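Local coordinates for protein activated BY transcription factor SSRB (Salmonella enterica, PDB 2WNW) that belongs to glycosyl hydrolase family 30, pairing a TIM barrel with a beta-sandwich domain, and is named as activated by the transcription factor SsrB, at residues P379-M384 with V399-E404. Sequence-based numbering, arbitrary orientation.
Sequences PGARVM and VNPDGE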
ATOM      1  N   PRO A 379      16.305  16.945   5.057  1.00 21.05           N
ATOM      2  CA  PRO A 379      16.879  15.772   5.720  1.00 21.46           C
ATOM      3  C   PRO A 379      16.380  15.731   7.161  1.00 21.34           C
ATOM      4  O   PRO A 379      16.268  16.774   7.805  1.00 22.34           O
ATOM      5  CB  PRO A 379      18.380  16.038   5.643  1.00 22.27           C
ATOM      6  CG  PRO A 379      18.518  16.792   4.363  1.00 22.07           C
ATOM      7  CD  PRO A 379      17.363  17.768   4.444  1.00 22.14           C
ATOM      8  N   GLY A 380      16.068  14.539   7.658  1.00 21.12           N
ATOM      9  CA  GLY A 380      15.584  14.414   9.023  1.00 21.15           C
ATOM     10  C   GLY A 380      14.069  14.432   9.151  1.00 19.55           C
ATOM     11  O   GLY A 380      13.523  14.080  10.199  1.00 19.74           O
ATOM     12  N   ALA A 381      13.383  14.850   8.093  1.00 18.73           N
ATOM     13  CA  ALA A 381      11.927  14.883   8.109  1.00 18.21           C
ATOM     14  C   ALA A 381      11.400  13.458   8.247  1.00 18.68           C
ATOM     15  O   ALA A 381      12.102  12.491   7.941  1.00 19.59           O
ATOM     16  CB  ALA A 381      11.401  15.507   6.813  1.00 18.48           C
ATOM     17  N   ARG A 382      10.169  13.325   8.723  1.00 18.96           N
ATOM     18  CA  ARG A 382       9.561  12.009   8.850  1.00 17.61           C
ATOM     19  C   ARG A 382       8.306  11.942   7.999  1.00 16.68           C
ATOM     20  O   ARG A 382       7.601  12.936   7.829  1.00 16.93           O
ATOM     21  CB  ARG A 382       9.206  11.696  10.310  1.00 19.76           C
ATOM     22  CG  ARG A 382      10.405  11.302  11.164  1.00 22.41           C
ATOM     23  CD  ARG A 382       9.983  10.866  12.558  1.00 26.89           C
ATOM     24  NE  ARG A 382      11.130  10.492  13.385  1.00 28.64           N
ATOM     25  CZ  ARG A 382      11.698   9.289  13.395  1.00 30.90           C
ATOM     26  NH1 ARG A 382      11.229   8.314  12.625  1.00 29.32           N
ATOM     27  NH2 ARG A 382      12.745   9.063  14.178  1.00 30.37           N
ATOM     28  N   VAL A 383       8.046  10.770   7.435  1.00 16.69           N
ATOM     29  CA  VAL A 383       6.846  10.584   6.639  1.00 16.74           C
ATOM     30  C   VAL A 383       5.698  10.584   7.643  1.00 17.39           C
ATOM     31  O   VAL A 383       5.853  10.090   8.759  1.00 18.25           O
ATOM     32  CB  VAL A 383       6.874   9.231   5.894  1.00 15.31           C
ATOM     33  CG1 VAL A 383       5.485   8.897   5.354  1.00 17.89           C
ATOM     34  CG2 VAL A 383       7.885   9.290   4.757  1.00 16.44           C
ATOM     35  N   MET A 384       4.562  11.155   7.268  1.00 17.46           N
ATOM     36  CA  MET A 384       3.418  11.176   8.171  1.00 20.48           C
ATOM     37  C   MET A 384       2.352  10.218   7.659  1.00 20.29           C
ATOM     38  O   MET A 384       2.332   9.869   6.477  1.00 22.47           O
ATOM     39  CB  MET A 384       2.818  12.584   8.265  1.00 23.14           C
ATOM     40  CG  MET A 384       2.094  13.040   7.005  1.00 26.11           C
ATOM     41  SD  MET A 384       1.128  14.552   7.281  1.00 31.26           S
ATOM     42  CE  MET A 384       2.077  15.744   6.363  1.00 29.45           C
ATOM     43  N   VAL A 399       6.722  15.557   7.535  1.00 18.70           N
ATOM     44  CA  VAL A 399       6.738  16.624   8.517  1.00 18.44           C
ATOM     45  C   VAL A 399       8.216  16.944   8.681  1.00 18.38           C
ATOM     46  O   VAL A 399       8.988  16.109   9.162  1.00 18.66           O
ATOM     47  CB  VAL A 399       6.167  16.201   9.886  1.00 18.41           C
ATOM     48  CG1 VAL A 399       6.264  17.377  10.857  1.00 19.54           C
ATOM     49  CG2 VAL A 399       4.714  15.770   9.745  1.00 18.22           C
ATOM     50  N   ASN A 400       8.621  18.133   8.249  1.00 18.81           N
ATOM     51  CA  ASN A 400      10.016  18.529   8.365  1.00 19.48           C
ATOM     52  C   ASN A 400      10.404  18.699   9.825  1.00 20.57           C
ATOM     53  O   ASN A 400       9.544  18.825  10.698  1.00 20.37           O
ATOM     54  CB  ASN A 400      10.283  19.823   7.595  1.00 20.59           C
ATOM     55  CG  ASN A 400      10.380  19.596   6.097  1.00 20.90           C
ATOM     56  OD1 ASN A 400      10.941  18.595   5.653  1.00 21.06           O
ATOM     57  ND2 ASN A 400       9.846  20.526   5.313  1.00 20.30           N
ATOM     58  N   PRO A 401      11.714  18.696  10.110  1.00 21.87           N
ATOM     59  CA  PRO A 401      12.192  18.851  11.483  1.00 23.37           C
ATOM     60  C   PRO A 401      11.603  20.062  12.203  1.00 24.69           C
ATOM     61  O   PRO A 401      11.351  20.005  13.403  1.00 24.36           O
ATOM     62  CB  PRO A 401      13.701  18.953  11.303  1.00 23.88           C
ATOM     63  CG  PRO A 401      13.947  18.042  10.142  1.00 22.42           C
ATOM     64  CD  PRO A 401      12.840  18.446   9.191  1.00 22.08           C
ATOM     65  N   ASP A 402      11.367  21.146  11.469  1.00 24.79           N
ATOM     66  CA  ASP A 402      10.818  22.357  12.077  1.00 25.62           C
ATOM     67  C   ASP A 402       9.295  22.343  12.209  1.00 25.72           C
ATOM     68  O   ASP A 402       8.689  23.340  12.601  1.00 25.92           O
ATOM     69  CB  ASP A 402      11.274  23.595  11.296  1.00 26.35           C
ATOM     70  CG  ASP A 402      10.549  23.765   9.977  1.00 28.37           C
ATOM     71  OD1 ASP A 402       9.899  22.807   9.504  1.00 26.57           O
ATOM     72  OD2 ASP A 402      10.643  24.870   9.404  1.00 28.63           O
ATOM     73  N   GLY A 403       8.682  21.207  11.883  1.00 24.55           N
ATOM     74  CA  GLY A 403       7.240  21.078  12.008  1.00 23.25           C
ATOM     75  C   GLY A 403       6.412  21.368  10.773  1.00 22.52           C
ATOM     76  O   GLY A 403       5.199  21.169  10.785  1.00 22.85           O
ATOM     77  N   GLU A 404       7.048  21.833   9.704  1.00 21.99           N
ATOM     78  CA  GLU A 404       6.318  22.141   8.480  1.00 23.02           C
ATOM     79  C   GLU A 404       5.742  20.881   7.844  1.00 22.28           C
ATOM     80  O   GLU A 404       6.458  19.897   7.653  1.00 20.31           O
ATOM     81  CB  GLU A 404       7.234  22.829   7.465  1.00 24.80           C
ATOM     82  CG  GLU A 404       6.489  23.399   6.259  1.00 27.97           C
ATOM     83  CD  GLU A 404       7.424  23.934   5.188  1.00 29.60           C
ATOM     84  OE1 GLU A 404       7.035  24.886   4.479  1.00 31.47           O
ATOM     85  OE2 GLU A 404       8.541  23.397   5.045  1.00 32.08           O
TER
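The amide of Asn400 meets Ala381 with its oxygen edge: OD1 lies 3.3 Å from Ala381 CB, close to the amide plane. The same OD1 also accepts from the backbone N of Arg378; ND2 donates to Tyr376 O and, almost in the amide plane, to Glu404 OE2 on the anti side. With CG anti to the carbonyl carbon (chi1 -77°), this side chain swings back to the 379-384 chain although its CB starts off away from it, and three hydrogen bonds fix the orientation of the buried amide. The puckered ring of Pro401 meets the backbone of 379-381 with its CG-CD side: CG comes within 3.5 Å of Pro379 O and 3.7 Å of Gly380 C, while CD packs 4.0 Å from Ala381 CB.

Just before the turn in the chain, Arg382 and Val399 form an antiparallel hydrogen-bonded pair: Arg382 N donates to Val399 O over 3.1 Å, and Val399 N to Arg382 O over 2.8 Å. Val399 CG2 lies 4.0 Å from Met384 CB, whereas the Arg382 side chain leads away to Leu42 O. Within 399-404, Asp402 OD1 accepts from Glu404 N, making an Asx turn, and Asp402 also forms salt bridges with Arg378 and Arg443. This is the end of an antiparallel strand pair, 382-388 with 393-399, where a type I turn from Asn400 to Gly403 leads into strand 405-411 of the family 30 beta-sandwich domain.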